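Long-range contacts in microcin B17-processing protein McbD (Escherichia coli str. K-12 substr. MG1655, PDB 6GRH), which belongs to the YcaO family and is necessary for processing the inactive microcin B17 precursor into the active peptide: residues K109-F114 against F339-R344; V127-D132 against Y354-S359; L227-T232 against I239-G244. The protein carries 1 engineered substitution. One frame throughout, in Å; residues are numbered along the deposited sequence. Where two conformers were deposited one is given.

Contact 1 of 3, residues K109-F114 against F339-R344; sequences KTVRAF and FVYYAR. With EDO (1,2-ethanediol), chain N.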
loop_
_atom_site.group_PDB
_atom_site.type_symbol
_atom_site.label_atom_id
_atom_site.label_comp_id
_atom_site.label_asym_id
_atom_site.label_seq_id
_atom_site.Cartn_x
_atom_site.Cartn_y
_atom_site.Cartn_z
ATOM N N LYS E 109 1.754 0.878 -58.935
ATOM C CA LYS E 109 1.988 0.063 -57.750
ATOM C C LYS E 109 0.609 -0.456 -57.291
ATOM O O LYS E 109 -0.384 0.252 -57.400
ATOM C CB LYS E 109 2.663 0.874 -56.656
ATOM C CG LYS E 109 4.039 1.451 -57.005
ATOM C CD LYS E 109 5.070 0.352 -57.181
ATOM C CE LYS E 109 6.476 0.902 -57.344
ATOM N NZ LYS E 109 7.121 1.202 -56.034
ATOM N N THR E 110 0.561 -1.704 -56.854
ATOM C CA THR E 110 -0.680 -2.391 -56.529
ATOM C C THR E 110 -0.823 -2.685 -55.036
ATOM O O THR E 110 0.159 -2.827 -54.304
ATOM C CB THR E 110 -0.743 -3.745 -57.248
ATOM O OG1 THR E 110 0.432 -4.498 -56.933
ATOM C CG2 THR E 110 -0.836 -3.563 -58.745
ATOM N N VAL E 111 -2.071 -2.753 -54.601
ATOM C CA VAL E 111 -2.441 -3.333 -53.318
ATOM C C VAL E 111 -3.623 -4.259 -53.507
ATOM O O VAL E 111 -4.420 -4.087 -54.439
ATOM C CB VAL E 111 -2.815 -2.284 -52.245
ATOM C CG1 VAL E 111 -1.588 -1.488 -51.855
ATOM C CG2 VAL E 111 -3.938 -1.360 -52.701
ATOM N N ARG E 112 -3.739 -5.202 -52.576
ATOM C CA ARG E 112 -4.759 -6.235 -52.604
ATOM C C ARG E 112 -6.143 -5.610 -52.348
ATOM O O ARG E 112 -6.259 -4.623 -51.620
ATOM C CB ARG E 112 -4.425 -7.349 -51.589
ATOM C CG ARG E 112 -4.652 -6.947 -50.129
ATOM C CD ARG E 112 -4.117 -7.970 -49.147
ATOM N NE ARG E 112 -2.672 -7.940 -49.025
ATOM C CZ ARG E 112 -1.977 -7.016 -48.357
ATOM N NH1 ARG E 112 -2.564 -5.973 -47.758
ATOM N NH2 ARG E 112 -0.657 -7.113 -48.319
ATOM N N ALA E 113 -7.174 -6.168 -52.975
ATOM C CA ALA E 113 -8.545 -5.750 -52.715
ATOM C C ALA E 113 -9.521 -6.833 -53.126
ATOM O O ALA E 113 -9.160 -7.770 -53.856
ATOM C CB ALA E 113 -8.852 -4.451 -53.445
ATOM N N PHE E 114 -10.755 -6.716 -52.673
ATOM C CA PHE E 114 -11.833 -7.504 -53.264
ATOM C C PHE E 114 -13.039 -6.639 -53.552
ATOM O O PHE E 114 -13.242 -5.619 -52.899
ATOM C CB PHE E 114 -12.193 -8.714 -52.385
ATOM C CG PHE E 114 -12.643 -8.373 -50.986
ATOM C CD1 PHE E 114 -13.996 -8.100 -50.713
ATOM C CD2 PHE E 114 -11.748 -8.400 -49.927
ATOM C CE1 PHE E 114 -14.419 -7.818 -49.415
ATOM C CE2 PHE E 114 -12.169 -8.112 -48.637
ATOM C CZ PHE E 114 -13.512 -7.834 -48.381
ATOM N N PHE E 339 -14.713 -1.363 -54.002
ATOM C CA PHE E 339 -13.658 -2.293 -53.641
ATOM C C PHE E 339 -13.266 -2.096 -52.195
ATOM O O PHE E 339 -13.390 -0.998 -51.649
ATOM C CB PHE E 339 -12.441 -2.084 -54.565
ATOM C CG PHE E 339 -12.806 -2.146 -56.000
ATOM C CD1 PHE E 339 -13.089 -3.366 -56.587
ATOM C CD2 PHE E 339 -13.003 -0.978 -56.729
ATOM C CE1 PHE E 339 -13.519 -3.431 -57.899
ATOM C CE2 PHE E 339 -13.403 -1.034 -58.040
ATOM C CZ PHE E 339 -13.663 -2.264 -58.633
ATOM N N VAL E 340 -12.798 -3.176 -51.590
ATOM C CA VAL E 340 -12.322 -3.155 -50.241
ATOM C C VAL E 340 -10.834 -3.472 -50.277
ATOM O O VAL E 340 -10.451 -4.616 -50.532
ATOM C CB VAL E 340 -13.044 -4.211 -49.391
ATOM C CG1 VAL E 340 -12.588 -4.123 -47.954
ATOM C CG2 VAL E 340 -14.564 -4.065 -49.500
ATOM N N TYR E 341 -10.001 -2.463 -50.009
ATOM C CA TYR E 341 -8.617 -2.711 -49.662
ATOM C C TYR E 341 -8.606 -3.313 -48.286
ATOM O O TYR E 341 -9.367 -2.876 -47.398
ATOM C CB TYR E 341 -7.791 -1.426 -49.625
ATOM C CG TYR E 341 -6.513 -1.580 -48.854
ATOM C CD1 TYR E 341 -5.413 -2.194 -49.421
ATOM C CD2 TYR E 341 -6.412 -1.118 -47.553
ATOM C CE1 TYR E 341 -4.228 -2.331 -48.725
ATOM C CE2 TYR E 341 -5.242 -1.278 -46.812
ATOM C CZ TYR E 341 -4.145 -1.878 -47.399
ATOM O OH TYR E 341 -2.986 -2.032 -46.667
ATOM N N TYR E 342 -7.726 -4.285 -48.077
ATOM C CA TYR E 342 -7.620 -4.908 -46.752
ATOM C C TYR E 342 -6.196 -5.299 -46.445
ATOM O O TYR E 342 -5.389 -5.565 -47.353
ATOM C CB TYR E 342 -8.578 -6.112 -46.635
ATOM C CG TYR E 342 -8.159 -7.282 -47.467
ATOM C CD1 TYR E 342 -8.511 -7.363 -48.799
ATOM C CD2 TYR E 342 -7.361 -8.285 -46.927
ATOM C CE1 TYR E 342 -8.080 -8.424 -49.584
ATOM C CE2 TYR E 342 -6.928 -9.348 -47.692
ATOM C CZ TYR E 342 -7.263 -9.410 -49.015
ATOM O OH TYR E 342 -6.822 -10.480 -49.773
ATOM N N ALA E 343 -5.881 -5.262 -45.153
ATOM C CA ALA E 343 -4.626 -5.773 -44.610
ATOM C C ALA E 343 -4.953 -6.338 -43.218
ATOM O O ALA E 343 -5.977 -5.974 -42.593
ATOM C CB ALA E 343 -3.595 -4.688 -44.500
ATOM N N ARG E 344 -4.142 -7.283 -42.780
ATOM C CA ARG E 344 -4.316 -7.876 -41.467
ATOM C C ARG E 344 -2.997 -8.299 -40.847
ATOM O O ARG E 344 -2.019 -8.601 -41.545
ATOM C CB ARG E 344 -5.339 -9.003 -41.483
ATOM C CG ARG E 344 -4.884 -10.317 -42.094
ATOM C CD ARG E 344 -4.360 -10.151 -43.498
ATOM N NE ARG E 344 -4.341 -11.402 -44.246
ATOM C CZ ARG E 344 -3.904 -11.522 -45.502
ATOM N NH1 ARG E 344 -3.395 -10.471 -46.143
ATOM N NH2 ARG E 344 -3.962 -12.711 -46.121
HETATM C C1 EDO N . -1.676 -11.428 -49.232
HETATM O O1 EDO N . -1.140 -12.237 -48.180
HETATM C C2 EDO N . -3.139 -11.746 -49.539
HETATM O O2 EDO N . -3.553 -12.990 -48.965
HETATM O O HOH W 1 -0.929 -3.644 -47.438
HETATM O O HOH W 2 -7.537 -10.410 -52.452
#
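Arg112 NH1 is shared by two oxygens: the carbonyl O of Tyr342, 2.9 Å from NH1, and a water that also meets Tyr341 OH, which in turn bonds to His63. The bond to Tyr342 is nearly straight (164° at the hydrogen), lies in the guanidinium plane and uses a carbonyl lone pair. With CG between the backbone N and the carbonyl carbon (chi1 74°), Arg112 CD comes over one face of the Tyr342 ring, 3.7 Å from its centroid, a CH-pi contact; a bend at chi3 then turns the guanidinium to Tyr342 O. Val340 CB sits likewise over a face of the Phe114 ring, 3.9 Å from the centroid, and the Tyr342 ring meets that ring with planes 47° apart. In the backbone, strands 108-115 and 339-347 are antiparallel neighbours in one sheet, with Val340 N 2.8 Å from Phe114 O and Phe114 N 3.0 Å from Val340 O. Arg112 O is buried without a partner. Arg344 NH1 lies 3.9 Å from Arg112 NE. Hydrogen bonds from Arg344 to Thr31 and Gln288 of the McbB chain, and between Tyr342 OH and Ser35 of McbB, carry the contact into a subunit interface, where such acceptors probably ease the closeness of two positive charges.

Contact 2 of 3, residues V127-D132 against Y354-S359; sequences VIIALD and YTKIVS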
loop_
_atom_site.group_PDB
_atom_site.type_symbol
_atom_site.label_atom_id
_atom_site.label_comp_id
_atom_site.label_asym_id
_atom_site.label_seq_id
_atom_site.Cartn_x
_atom_site.Cartn_y
_atom_site.Cartn_z
ATOM N N VAL E 127 -1.461 4.104 -55.023
ATOM C CA VAL E 127 -1.414 5.563 -54.891
ATOM C C VAL E 127 -2.679 6.168 -54.233
ATOM O O VAL E 127 -2.623 7.232 -53.611
ATOM C CB VAL E 127 -1.142 6.223 -56.249
ATOM C CG1 VAL E 127 -2.376 6.166 -57.156
ATOM C CG2 VAL E 127 -0.633 7.652 -56.070
ATOM N N ILE E 128 -3.809 5.486 -54.379
ATOM C CA ILE E 128 -5.055 5.928 -53.752
ATOM C C ILE E 128 -5.074 5.688 -52.220
ATOM O O ILE E 128 -5.716 6.436 -51.488
ATOM C CB ILE E 128 -6.275 5.265 -54.438
ATOM C CG1 ILE E 128 -6.263 5.623 -55.929
ATOM C CG2 ILE E 128 -7.586 5.734 -53.810
ATOM C CD1 ILE E 128 -7.190 4.785 -56.770
ATOM N N ILE E 129 -4.350 4.671 -51.766
ATOM C CA ILE E 129 -4.443 4.163 -50.401
ATOM C C ILE E 129 -3.348 4.653 -49.458
ATOM O O ILE E 129 -3.625 4.992 -48.311
ATOM C CB ILE E 129 -4.478 2.626 -50.440
ATOM C CG1 ILE E 129 -5.937 2.198 -50.365
ATOM C CG2 ILE E 129 -3.681 2.021 -49.299
ATOM C CD1 ILE E 129 -6.350 1.172 -51.391
ATOM N N ALA E 130 -2.114 4.695 -49.947
ATOM C CA ALA E 130 -0.968 5.088 -49.132
ATOM C C ALA E 130 -0.918 6.623 -48.965
ATOM O O ALA E 130 -0.985 7.336 -49.948
ATOM C CB ALA E 130 0.299 4.582 -49.804
ATOM N N LEU E 131 -0.803 7.124 -47.738
ATOM C CA LEU E 131 -0.821 8.575 -47.537
ATOM C C LEU E 131 0.573 9.210 -47.621
ATOM O O LEU E 131 0.689 10.403 -47.949
ATOM C CB LEU E 131 -1.576 8.933 -46.261
ATOM C CG LEU E 131 -3.096 8.980 -46.505
ATOM C CD1 LEU E 131 -3.482 8.511 -47.898
ATOM C CD2 LEU E 131 -3.817 8.156 -45.468
ATOM N N ASP E 132 1.622 8.407 -47.436
ATOM C CA ASP E 132 2.999 8.917 -47.560
ATOM C C ASP E 132 3.386 9.151 -49.033
ATOM O O ASP E 132 2.716 8.662 -49.939
ATOM C CB ASP E 132 3.979 7.927 -46.940
ATOM C CG ASP E 132 4.126 6.672 -47.770
ATOM O OD1 ASP E 132 3.181 5.844 -47.778
ATOM O OD2 ASP E 132 5.164 6.528 -48.456
ATOM N N TYR E 354 -7.233 -3.797 -41.231
ATOM C CA TYR E 354 -7.243 -2.450 -41.788
ATOM C C TYR E 354 -8.005 -2.559 -43.094
ATOM O O TYR E 354 -7.754 -3.501 -43.880
ATOM C CB TYR E 354 -5.828 -1.958 -42.071
ATOM C CG TYR E 354 -4.853 -2.175 -40.951
ATOM C CD1 TYR E 354 -4.186 -3.384 -40.810
ATOM C CD2 TYR E 354 -4.574 -1.161 -40.039
ATOM C CE1 TYR E 354 -3.263 -3.585 -39.768
ATOM C CE2 TYR E 354 -3.671 -1.344 -39.000
ATOM C CZ TYR E 354 -3.005 -2.545 -38.875
ATOM O OH TYR E 354 -2.096 -2.719 -37.852
ATOM N N THR E 355 -8.942 -1.647 -43.320
ATOM C CA THR E 355 -9.714 -1.664 -44.558
ATOM C C THR E 355 -9.892 -0.252 -45.079
ATOM O O THR E 355 -9.927 0.700 -44.297
ATOM C CB THR E 355 -11.131 -2.258 -44.375
ATOM O OG1 THR E 355 -11.747 -1.654 -43.241
ATOM C CG2 THR E 355 -11.083 -3.762 -44.191
ATOM N N LYS E 356 -10.057 -0.137 -46.397
ATOM C CA LYS E 356 -10.515 1.107 -47.020
ATOM C C LYS E 356 -11.447 0.765 -48.171
ATOM O O LYS E 356 -11.107 -0.044 -49.047
ATOM C CB LYS E 356 -9.348 1.958 -47.528
ATOM C CG LYS E 356 -9.740 3.339 -48.099
ATOM C CD LYS E 356 -8.534 3.977 -48.761
ATOM C CE LYS E 356 -8.793 5.302 -49.477
ATOM N NZ LYS E 356 -8.938 6.420 -48.511
ATOM N N ILE E 357 -12.630 1.363 -48.132
ATOM C CA ILE E 357 -13.588 1.234 -49.193
ATOM C C ILE E 357 -13.372 2.369 -50.172
ATOM O O ILE E 357 -13.388 3.536 -49.776
ATOM C CB ILE E 357 -15.035 1.152 -48.662
ATOM C CG1 ILE E 357 -15.178 -0.183 -47.933
ATOM C CG2 ILE E 357 -16.015 1.253 -49.827
ATOM C CD1 ILE E 357 -16.534 -0.507 -47.396
ATOM N N VAL E 358 -13.186 1.980 -51.436
ATOM C CA VAL E 358 -12.799 2.838 -52.547
ATOM C C VAL E 358 -13.708 2.566 -53.739
ATOM O O VAL E 358 -13.915 1.407 -54.098
ATOM C CB VAL E 358 -11.366 2.516 -53.048
ATOM C CG1 VAL E 358 -10.994 3.379 -54.250
ATOM C CG2 VAL E 358 -10.353 2.710 -51.941
ATOM N N SER E 359 -14.207 3.630 -54.363
ATOM C CA SER E 359 -14.899 3.527 -55.641
ATOM C C SER E 359 -14.577 4.693 -56.589
ATOM O O SER E 359 -14.811 5.851 -56.240
ATOM C CB SER E 359 -16.402 3.445 -55.444
ATOM O OG SER E 359 -17.051 3.309 -56.710
HETATM O O HOH W 3 -6.060 6.141 -47.655
#
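Ile128 and Ile129 pack against Val358 and Lys356 where the loop following strand 121-125 lies across one face of the antiparallel sheet of this YcaO protein. Alternation along strand 350-358 sorts its side chains: Lys356 and Val358 are directed toward the loop, whereas Ile357 points the other way, onto helix 157-180. The apolar part of the contact is modest. Ile128 CG2 comes to 4.2 Å from Val358 CG1, the two side chains meeting at a slant. Ile129 and Lys356 run alongside each other, pointing opposite ways, though Ile129 was modelled in two conformers, so the 3.5 Å between its CG1 and Lys356 CD is doubtful in detail. In the conformer described, Ile129 also touches Tyr341 of the sheet and Phe64 of helix 47-66, consistent with a loop lying between them. The polar part runs through a single water, which donates to Ile129 O and accepts from Lys356 NZ. Besides this water, the ammonium group bonds to Cys149 O and Asp147 O, so a buried positive charge is met by three oxygens. The lysine chain is extended until chi4 (76°), where a final bend sets NZ 3.0 Å from the water oxygen.

Contact 3 of 3, residues L227-T232 against I239-G244; sequences LTLYGT and IKYSTG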
loop_
_atom_site.group_PDB
_atom_site.type_symbol
_atom_site.label_atom_id
_atom_site.label_comp_id
_atom_site.label_asym_id
_atom_site.label_seq_id
_atom_site.Cartn_x
_atom_site.Cartn_y
_atom_site.Cartn_z
ATOM N N LEU E 227 -25.443 15.511 -39.719
ATOM C CA LEU E 227 -24.459 16.579 -39.678
ATOM C C LEU E 227 -24.909 17.539 -38.606
ATOM O O LEU E 227 -26.031 18.035 -38.664
ATOM C CB LEU E 227 -24.412 17.323 -41.021
ATOM C CG LEU E 227 -23.389 18.459 -41.156
ATOM C CD1 LEU E 227 -21.973 17.956 -41.080
ATOM C CD2 LEU E 227 -23.635 19.215 -42.457
ATOM N N THR E 228 -24.049 17.773 -37.620
ATOM C CA THR E 228 -24.301 18.762 -36.578
ATOM C C THR E 228 -23.412 19.961 -36.891
ATOM O O THR E 228 -22.240 19.794 -37.257
ATOM C CB THR E 228 -23.985 18.219 -35.165
ATOM O OG1 THR E 228 -22.849 17.348 -35.227
ATOM C CG2 THR E 228 -25.169 17.456 -34.579
ATOM N N LEU E 229 -23.974 21.156 -36.746
ATOM C CA LEU E 229 -23.288 22.405 -37.056
ATOM C C LEU E 229 -23.429 23.336 -35.877
ATOM O O LEU E 229 -24.494 23.406 -35.263
ATOM C CB LEU E 229 -23.914 23.047 -38.293
ATOM C CG LEU E 229 -23.715 22.314 -39.613
ATOM C CD1 LEU E 229 -24.462 23.051 -40.717
ATOM C CD2 LEU E 229 -22.239 22.175 -39.964
ATOM N N TYR E 230 -22.351 24.043 -35.572
ATOM C CA TYR E 230 -22.300 24.986 -34.470
ATOM C C TYR E 230 -21.656 26.262 -34.961
ATOM O O TYR E 230 -20.684 26.215 -35.728
ATOM C CB TYR E 230 -21.438 24.446 -33.321
ATOM C CG TYR E 230 -21.129 25.482 -32.255
ATOM C CD1 TYR E 230 -22.078 25.815 -31.291
ATOM C CD2 TYR E 230 -19.901 26.135 -32.219
ATOM C CE1 TYR E 230 -21.815 26.761 -30.321
ATOM C CE2 TYR E 230 -19.629 27.079 -31.247
ATOM C CZ TYR E 230 -20.596 27.386 -30.300
ATOM O OH TYR E 230 -20.345 28.308 -29.318
ATOM N N GLY E 231 -22.172 27.383 -34.468
ATOM C CA GLY E 231 -21.539 28.673 -34.641
ATOM C C GLY E 231 -21.908 29.652 -33.544
ATOM O O GLY E 231 -23.000 29.583 -33.005
ATOM N N THR E 232 -20.989 30.558 -33.209
ATOM C CA THR E 232 -21.286 31.648 -32.281
ATOM C C THR E 232 -20.680 32.990 -32.717
ATOM O O THR E 232 -19.607 33.033 -33.345
ATOM C CB THR E 232 -20.840 31.305 -30.851
ATOM O OG1 THR E 232 -21.377 32.266 -29.938
ATOM C CG2 THR E 232 -19.320 31.248 -30.722
ATOM N N ILE E 239 -13.755 29.133 -30.261
ATOM C CA ILE E 239 -14.363 28.382 -31.346
ATOM C C ILE E 239 -15.600 29.118 -31.844
ATOM O O ILE E 239 -16.601 29.210 -31.134
ATOM C CB ILE E 239 -14.731 26.943 -30.928
ATOM C CG1 ILE E 239 -13.514 26.213 -30.342
ATOM C CG2 ILE E 239 -15.330 26.180 -32.101
ATOM C CD1 ILE E 239 -12.295 26.108 -31.242
ATOM N N LYS E 240 -15.517 29.631 -33.068
ATOM C CA LYS E 240 -16.614 30.332 -33.696
ATOM C C LYS E 240 -17.496 29.382 -34.508
ATOM O O LYS E 240 -18.646 29.718 -34.813
ATOM C CB LYS E 240 -16.072 31.415 -34.634
ATOM C CG LYS E 240 -15.003 32.330 -34.035
ATOM C CD LYS E 240 -15.485 33.046 -32.786
ATOM C CE LYS E 240 -14.464 34.079 -32.338
ATOM N NZ LYS E 240 -14.897 34.780 -31.110
ATOM N N TYR E 241 -16.940 28.228 -34.876
ATOM C CA TYR E 241 -17.586 27.267 -35.757
ATOM C C TYR E 241 -17.061 25.877 -35.457
ATOM O O TYR E 241 -15.862 25.703 -35.230
ATOM C CB TYR E 241 -17.327 27.618 -37.241
ATOM C CG TYR E 241 -17.616 26.506 -38.238
ATOM C CD1 TYR E 241 -18.920 26.190 -38.599
ATOM C CD2 TYR E 241 -16.585 25.776 -38.817
ATOM C CE1 TYR E 241 -19.196 25.173 -39.505
ATOM C CE2 TYR E 241 -16.843 24.752 -39.717
ATOM C CZ TYR E 241 -18.159 24.446 -40.060
ATOM O OH TYR E 241 -18.431 23.414 -40.967
ATOM N N SER E 242 -17.948 24.882 -35.479
ATOM C CA SER E 242 -17.503 23.491 -35.461
ATOM C C SER E 242 -18.551 22.603 -36.091
ATOM O O SER E 242 -19.669 23.041 -36.373
ATOM C CB SER E 242 -17.179 23.037 -34.029
ATOM O OG SER E 242 -16.465 21.823 -34.066
ATOM N N THR E 243 -18.185 21.356 -36.330
ATOM C CA THR E 243 -19.088 20.438 -36.997
ATOM C C THR E 243 -18.802 19.023 -36.575
ATOM O O THR E 243 -17.710 18.718 -36.125
ATOM C CB THR E 243 -19.025 20.580 -38.548
ATOM O OG1 THR E 243 -19.932 19.656 -39.171
ATOM C CG2 THR E 243 -17.648 20.324 -39.084
ATOM N N GLY E 244 -19.816 18.182 -36.684
ATOM C CA GLY E 244 -19.691 16.759 -36.447
ATOM C C GLY E 244 -20.550 16.012 -37.440
ATOM O O GLY E 244 -21.570 16.525 -37.914
HETATM O O HOH W 4 -17.641 28.619 -28.685
#
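The Tyr230 ring meets 239-244 by its edge: Ile239 O lies in the ring plane, 3.7 Å from CE2. The same carbonyl is joined to Tyr230 OH through a water, 2.8 Å from OH and 2.7 Å from Ile239 O, so one oxygen serves both the ring edge and its hydroxyl. The Tyr241 ring is approached obliquely, by Leu229 CD2 and by Tyr230 O, which is 3.4 Å from CD1; its hydroxyl bonds to Pro394 O in the C-terminal tail.

These rings decorate a beta hairpin in regular antiparallel register, with strand directions 170° apart. Thr228 pairs with Gly244 and Tyr230 with Ser242 through two backbone bonds each, and Thr232 N adds one to Lys240 O. Between these pairs, Leu229 faces Thr243 and Gly231 faces Tyr241. Thr228 O is gripped twice, by Gly244 N at 3.0 Å and by Thr243 OG1, also 3.0 Å from it, the donors arriving from opposite faces of the carbonyl plane. Thr243 reaches it because OG1 stands anti to the backbone N (chi1 180°). Leu229 runs alongside Thr243, its CD2 3.5 Å from OG1, while Leu227 CD1 also packs against that hydroxyl.

The two faces of the hairpin have different neighbours. Leu229 and Tyr241 pack on helix 296-304, and Thr228, in the conformer described, packs on helix 251-275, its hydroxyl bonded to Ser258. Near the turn, Asn294 OD1 accepts from the backbone N of both Lys240 and Tyr241.

Here the familiar logic of a hairpin is reinforced by side-chain chemistry: a threonine hydroxyl gives Thr228 O its second donor and a water serves Ile239 O, supplementing the backbone bonds, while Leu229 and Tyr241 turn to helix 296-304.

All three contacts are largely buried, but they illustrate different ways of building a fold. Contacts 1 and 2 adjoin, their centres about 8 Å apart: strands 339-347 and 350-358 are neighbours in one sheet, and Tyr341 N, 2.8 Å from Lys356 O, probably bonds to it. Contact 1, its centre about 19 Å from the chain centre, reaches McbB and is rich in arginine and aromatic groups; contact 2, centred about 12 Å from it, is mainly aliphatic, with a lysine tied to loop carbonyls. Contact 3 belongs to another sheet, its centre about 35 Å from that of contact 1, touches no other chain, and relies chiefly on regular backbone bonding between strands close in sequence.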